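Local coordinates for protein fanconi-associated nuclease 1 homolog (Pseudomonas aeruginosa, PDB 5Y7Q) that belongs to the FAN1 family of VRR-NUC domain nucleases and is built from helix-turn-helix, SAP and VRR-NUC domains, at residues R109-A123 with F180-L192. Sequence-based numbering, arbitrary orientation.
Sequences RAAVQPLLALGWVDA and FAEPVYELRCMAL
Strand 121-123 runs antiparallel to strand 184-187, their axes 4.6 Å apart at closest approach. Asp122 and Glu186 form a hydrogen-bonded pair: Asp122 N donates to Glu186 O (2.8 Å) and Glu186 N to Asp122 O (2.9 Å). Beyond the non-hydrogen-bonded pair Val121-Leu187, the ladder ends with an almost straight bond from Arg188 N to Trp120 O (2.9 Å, 177° at the hydrogen). Gly119, with positive phi, turns the chain out of helix 109-118 into its strand. Strand 184-187, returning after the SAP region, inserts between strands 94-96 and 121-123 of the FAN1 helix-turn-helix domain and completes its small antiparallel sheet. Helix 109-118 covers the sheet face bearing Val121 and Tyr185. Val112 CG2 lies over one face of the tyrosine ring, offset toward its rim, while Val112 CG1 meets Tyr185 CE1 (3.7 Å). Val121 CG1, anti to the backbone N (chi1 174°), reaches Tyr185 CB at 3.7 Å. Tyr185 OH hydrogen-bonds to Glu97 OE2, while Arg109 NH2 makes a salt bridge to Glu97 OE1, and this carboxylate thereby joins helix and strand. On the sheet face that carries Asp122 and Glu186, Asp122 OD2 approaches the Arg188 guanidinium edge in plane, in a long salt bridge to NH2 (3.9 Å), which may offset the nearby Glu186 carboxylate. Cys189 SG makes an oblique sulfur-aromatic contact with the five-membered ring of Trp120, whose indole also meets Phe69.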
# COMPACT_ATOMS: atom_id res chain seq x y z
N ARG A 109 -27.77 -2.58 -27.45
CA ARG A 109 -28.87 -3.49 -27.11
C ARG A 109 -28.64 -4.87 -27.71
O ARG A 109 -28.73 -5.90 -27.01
CB ARG A 109 -30.19 -2.88 -27.57
CG ARG A 109 -31.42 -3.45 -26.88
CD ARG A 109 -32.62 -2.55 -27.10
NE ARG A 109 -32.43 -1.23 -26.50
CZ ARG A 109 -33.17 -0.17 -26.78
NH1 ARG A 109 -34.17 -0.28 -27.66
NH2 ARG A 109 -32.92 0.99 -26.19
N ALA A 110 -28.29 -4.91 -29.00
CA ALA A 110 -27.96 -6.18 -29.64
C ALA A 110 -26.84 -6.90 -28.88
O ALA A 110 -26.99 -8.06 -28.49
CB ALA A 110 -27.57 -5.96 -31.10
N ALA A 111 -25.74 -6.20 -28.60
CA ALA A 111 -24.61 -6.88 -27.97
C ALA A 111 -24.94 -7.34 -26.55
O ALA A 111 -24.29 -8.26 -26.04
CB ALA A 111 -23.38 -5.97 -27.96
N VAL A 112 -25.91 -6.70 -25.89
CA VAL A 112 -26.20 -7.09 -24.53
C VAL A 112 -27.17 -8.28 -24.45
O VAL A 112 -27.18 -8.97 -23.41
CB VAL A 112 -26.73 -5.89 -23.72
CG1 VAL A 112 -28.22 -5.67 -23.99
CG2 VAL A 112 -26.47 -6.09 -22.23
N GLN A 113 -27.97 -8.54 -25.49
CA GLN A 113 -28.98 -9.62 -25.38
C GLN A 113 -28.42 -10.97 -24.93
O GLN A 113 -29.01 -11.57 -24.01
CB GLN A 113 -29.74 -9.77 -26.71
CG GLN A 113 -30.49 -8.52 -27.15
CD GLN A 113 -31.59 -8.07 -26.18
OE1 GLN A 113 -32.49 -8.85 -25.80
NE2 GLN A 113 -31.56 -6.80 -25.80
N PRO A 114 -27.32 -11.51 -25.49
CA PRO A 114 -26.84 -12.82 -25.02
C PRO A 114 -26.42 -12.81 -23.55
O PRO A 114 -26.57 -13.85 -22.88
CB PRO A 114 -25.65 -13.13 -25.94
CG PRO A 114 -25.77 -12.20 -27.07
CD PRO A 114 -26.41 -10.97 -26.53
N LEU A 115 -25.93 -11.67 -23.04
CA LEU A 115 -25.63 -11.53 -21.61
C LEU A 115 -26.89 -11.56 -20.76
O LEU A 115 -26.89 -12.14 -19.67
CB LEU A 115 -24.85 -10.22 -21.35
CG LEU A 115 -23.59 -10.08 -22.21
CD1 LEU A 115 -22.93 -8.74 -22.06
CD2 LEU A 115 -22.62 -11.20 -21.89
N LEU A 116 -27.97 -10.94 -21.23
CA LEU A 116 -29.24 -11.07 -20.54
C LEU A 116 -29.68 -12.53 -20.45
O LEU A 116 -30.23 -12.96 -19.43
CB LEU A 116 -30.32 -10.22 -21.22
CG LEU A 116 -30.01 -8.73 -21.29
CD1 LEU A 116 -31.15 -7.99 -21.94
CD2 LEU A 116 -29.73 -8.15 -19.91
N ALA A 117 -29.44 -13.32 -21.51
CA ALA A 117 -29.93 -14.71 -21.50
C ALA A 117 -29.24 -15.57 -20.44
O ALA A 117 -29.85 -16.50 -19.90
CB ALA A 117 -29.78 -15.36 -22.88
N LEU A 118 -27.97 -15.28 -20.14
CA LEU A 118 -27.20 -15.99 -19.13
C LEU A 118 -27.44 -15.47 -17.71
O LEU A 118 -26.97 -16.09 -16.75
CB LEU A 118 -25.71 -15.86 -19.42
CG LEU A 118 -25.11 -16.61 -20.61
CD1 LEU A 118 -23.88 -15.86 -21.13
CD2 LEU A 118 -24.77 -18.02 -20.18
N GLY A 119 -28.12 -14.34 -17.56
CA GLY A 119 -28.29 -13.74 -16.26
C GLY A 119 -27.08 -12.99 -15.74
O GLY A 119 -27.13 -12.47 -14.61
N TRP A 120 -26.00 -12.91 -16.51
CA TRP A 120 -24.87 -12.10 -16.07
C TRP A 120 -25.17 -10.61 -16.14
O TRP A 120 -24.41 -9.81 -15.57
CB TRP A 120 -23.64 -12.41 -16.91
CG TRP A 120 -23.20 -13.83 -16.80
CD1 TRP A 120 -23.62 -14.76 -15.89
CD2 TRP A 120 -22.24 -14.48 -17.62
NE1 TRP A 120 -22.98 -15.95 -16.10
CE2 TRP A 120 -22.13 -15.81 -17.16
CE3 TRP A 120 -21.46 -14.07 -18.70
CZ2 TRP A 120 -21.28 -16.73 -17.75
CZ3 TRP A 120 -20.61 -14.98 -19.28
CH2 TRP A 120 -20.52 -16.30 -18.80
N VAL A 121 -26.24 -10.20 -16.82
CA VAL A 121 -26.73 -8.83 -16.78
C VAL A 121 -28.24 -8.90 -16.62
O VAL A 121 -28.90 -9.65 -17.33
CB VAL A 121 -26.34 -8.04 -18.05
CG1 VAL A 121 -26.99 -6.66 -18.06
CG2 VAL A 121 -24.82 -7.90 -18.18
N ASP A 122 -28.76 -8.19 -15.62
CA ASP A 122 -30.18 -7.89 -15.45
C ASP A 122 -30.52 -6.67 -16.31
O ASP A 122 -29.84 -5.64 -16.21
CB ASP A 122 -30.50 -7.55 -13.99
CG ASP A 122 -31.13 -8.70 -13.20
OD1 ASP A 122 -31.97 -9.44 -13.77
OD2 ASP A 122 -30.80 -8.82 -11.99
N ALA A 123 -31.52 -6.79 -17.18
CA ALA A 123 -32.24 -5.57 -17.53
C ALA A 123 -33.29 -5.32 -16.46
O ALA A 123 -33.68 -6.23 -15.73
CB ALA A 123 -32.86 -5.63 -18.91
N PHE A 180 -39.17 7.45 -18.59
CA PHE A 180 -37.73 7.52 -18.80
C PHE A 180 -37.33 6.61 -19.95
O PHE A 180 -37.47 5.39 -19.86
CB PHE A 180 -36.97 7.12 -17.54
CG PHE A 180 -35.48 7.31 -17.66
CD1 PHE A 180 -34.96 8.28 -18.52
CD2 PHE A 180 -34.60 6.53 -16.93
CE1 PHE A 180 -33.59 8.45 -18.64
CE2 PHE A 180 -33.23 6.70 -17.04
CZ PHE A 180 -32.73 7.66 -17.89
N ALA A 181 -36.75 7.21 -20.99
CA ALA A 181 -36.61 6.58 -22.30
C ALA A 181 -35.27 5.86 -22.50
O ALA A 181 -35.01 5.40 -23.62
CB ALA A 181 -36.80 7.63 -23.40
N GLU A 182 -34.43 5.76 -21.48
CA GLU A 182 -33.14 5.06 -21.60
C GLU A 182 -33.06 3.86 -20.66
O GLU A 182 -33.05 4.05 -19.43
CB GLU A 182 -32.00 6.04 -21.34
CG GLU A 182 -30.64 5.60 -21.84
CD GLU A 182 -29.63 6.73 -21.73
OE1 GLU A 182 -30.04 7.89 -21.94
OE2 GLU A 182 -28.43 6.47 -21.43
N PRO A 183 -32.95 2.63 -21.16
CA PRO A 183 -32.87 1.47 -20.27
C PRO A 183 -31.61 1.47 -19.42
O PRO A 183 -30.65 2.21 -19.65
CB PRO A 183 -32.89 0.27 -21.22
CG PRO A 183 -32.50 0.81 -22.53
CD PRO A 183 -32.99 2.22 -22.57
N VAL A 184 -31.62 0.62 -18.40
CA VAL A 184 -30.58 0.57 -17.40
C VAL A 184 -30.22 -0.89 -17.14
O VAL A 184 -31.09 -1.69 -16.80
CB VAL A 184 -31.03 1.27 -16.10
CG1 VAL A 184 -30.21 0.78 -14.95
CG2 VAL A 184 -30.89 2.77 -16.24
N TYR A 185 -28.94 -1.23 -17.28
CA TYR A 185 -28.44 -2.59 -17.08
C TYR A 185 -27.68 -2.70 -15.77
O TYR A 185 -27.01 -1.75 -15.33
CB TYR A 185 -27.54 -3.00 -18.24
CG TYR A 185 -28.21 -2.83 -19.60
CD1 TYR A 185 -29.12 -3.76 -20.06
CD2 TYR A 185 -27.95 -1.73 -20.38
CE1 TYR A 185 -29.74 -3.60 -21.28
CE2 TYR A 185 -28.55 -1.57 -21.61
CZ TYR A 185 -29.45 -2.51 -22.06
OH TYR A 185 -30.07 -2.34 -23.28
N GLU A 186 -27.80 -3.86 -15.12
CA GLU A 186 -27.05 -4.18 -13.91
C GLU A 186 -26.23 -5.45 -14.13
O GLU A 186 -26.79 -6.50 -14.45
CB GLU A 186 -27.97 -4.35 -12.70
CG GLU A 186 -27.21 -4.72 -11.42
CD GLU A 186 -28.12 -4.98 -10.22
OE1 GLU A 186 -28.89 -5.98 -10.23
OE2 GLU A 186 -28.05 -4.18 -9.26
N LEU A 187 -24.92 -5.35 -13.89
CA LEU A 187 -24.02 -6.50 -13.94
C LEU A 187 -24.19 -7.38 -12.70
O LEU A 187 -24.23 -6.87 -11.58
CB LEU A 187 -22.60 -5.99 -14.06
CG LEU A 187 -21.35 -6.80 -14.27
CD1 LEU A 187 -21.46 -7.68 -15.50
CD2 LEU A 187 -20.32 -5.69 -14.45
N ARG A 188 -24.41 -8.68 -12.89
CA ARG A 188 -24.61 -9.60 -11.76
C ARG A 188 -23.48 -10.58 -11.47
O ARG A 188 -23.61 -11.37 -10.54
CB ARG A 188 -25.93 -10.35 -11.95
CG ARG A 188 -27.13 -9.56 -11.43
CD ARG A 188 -27.71 -10.17 -10.16
NE ARG A 188 -27.42 -11.60 -10.06
CZ ARG A 188 -28.04 -12.56 -10.75
NH1 ARG A 188 -27.70 -13.84 -10.59
NH2 ARG A 188 -28.99 -12.24 -11.62
N CYS A 189 -22.41 -10.60 -12.27
CA CYS A 189 -21.29 -11.53 -12.08
C CYS A 189 -20.05 -10.92 -11.37
O CYS A 189 -18.99 -11.56 -11.34
CB CYS A 189 -20.90 -12.15 -13.42
SG CYS A 189 -20.43 -10.97 -14.71
N MET A 190 -20.13 -9.69 -10.84
CA MET A 190 -18.93 -9.01 -10.34
C MET A 190 -18.18 -9.78 -9.26
O MET A 190 -16.96 -9.65 -9.17
CB MET A 190 -19.28 -7.63 -9.79
CG MET A 190 -18.25 -6.63 -10.09
SD MET A 190 -17.85 -6.56 -11.84
CE MET A 190 -16.36 -5.58 -11.75
N ALA A 191 -18.86 -10.55 -8.40
CA ALA A 191 -18.12 -11.29 -7.38
C ALA A 191 -17.22 -12.33 -8.02
O ALA A 191 -16.05 -12.47 -7.64
CB ALA A 191 -19.07 -11.95 -6.39
N LEU A 192 -17.75 -13.08 -8.99
CA LEU A 192 -16.97 -14.09 -9.69
C LEU A 192 -15.81 -13.47 -10.46
O LEU A 192 -14.72 -14.05 -10.55
CB LEU A 192 -17.92 -14.86 -10.60
CG LEU A 192 -17.38 -15.80 -11.65
CD1 LEU A 192 -16.32 -16.63 -11.02
CD2 LEU A 192 -18.54 -16.65 -12.06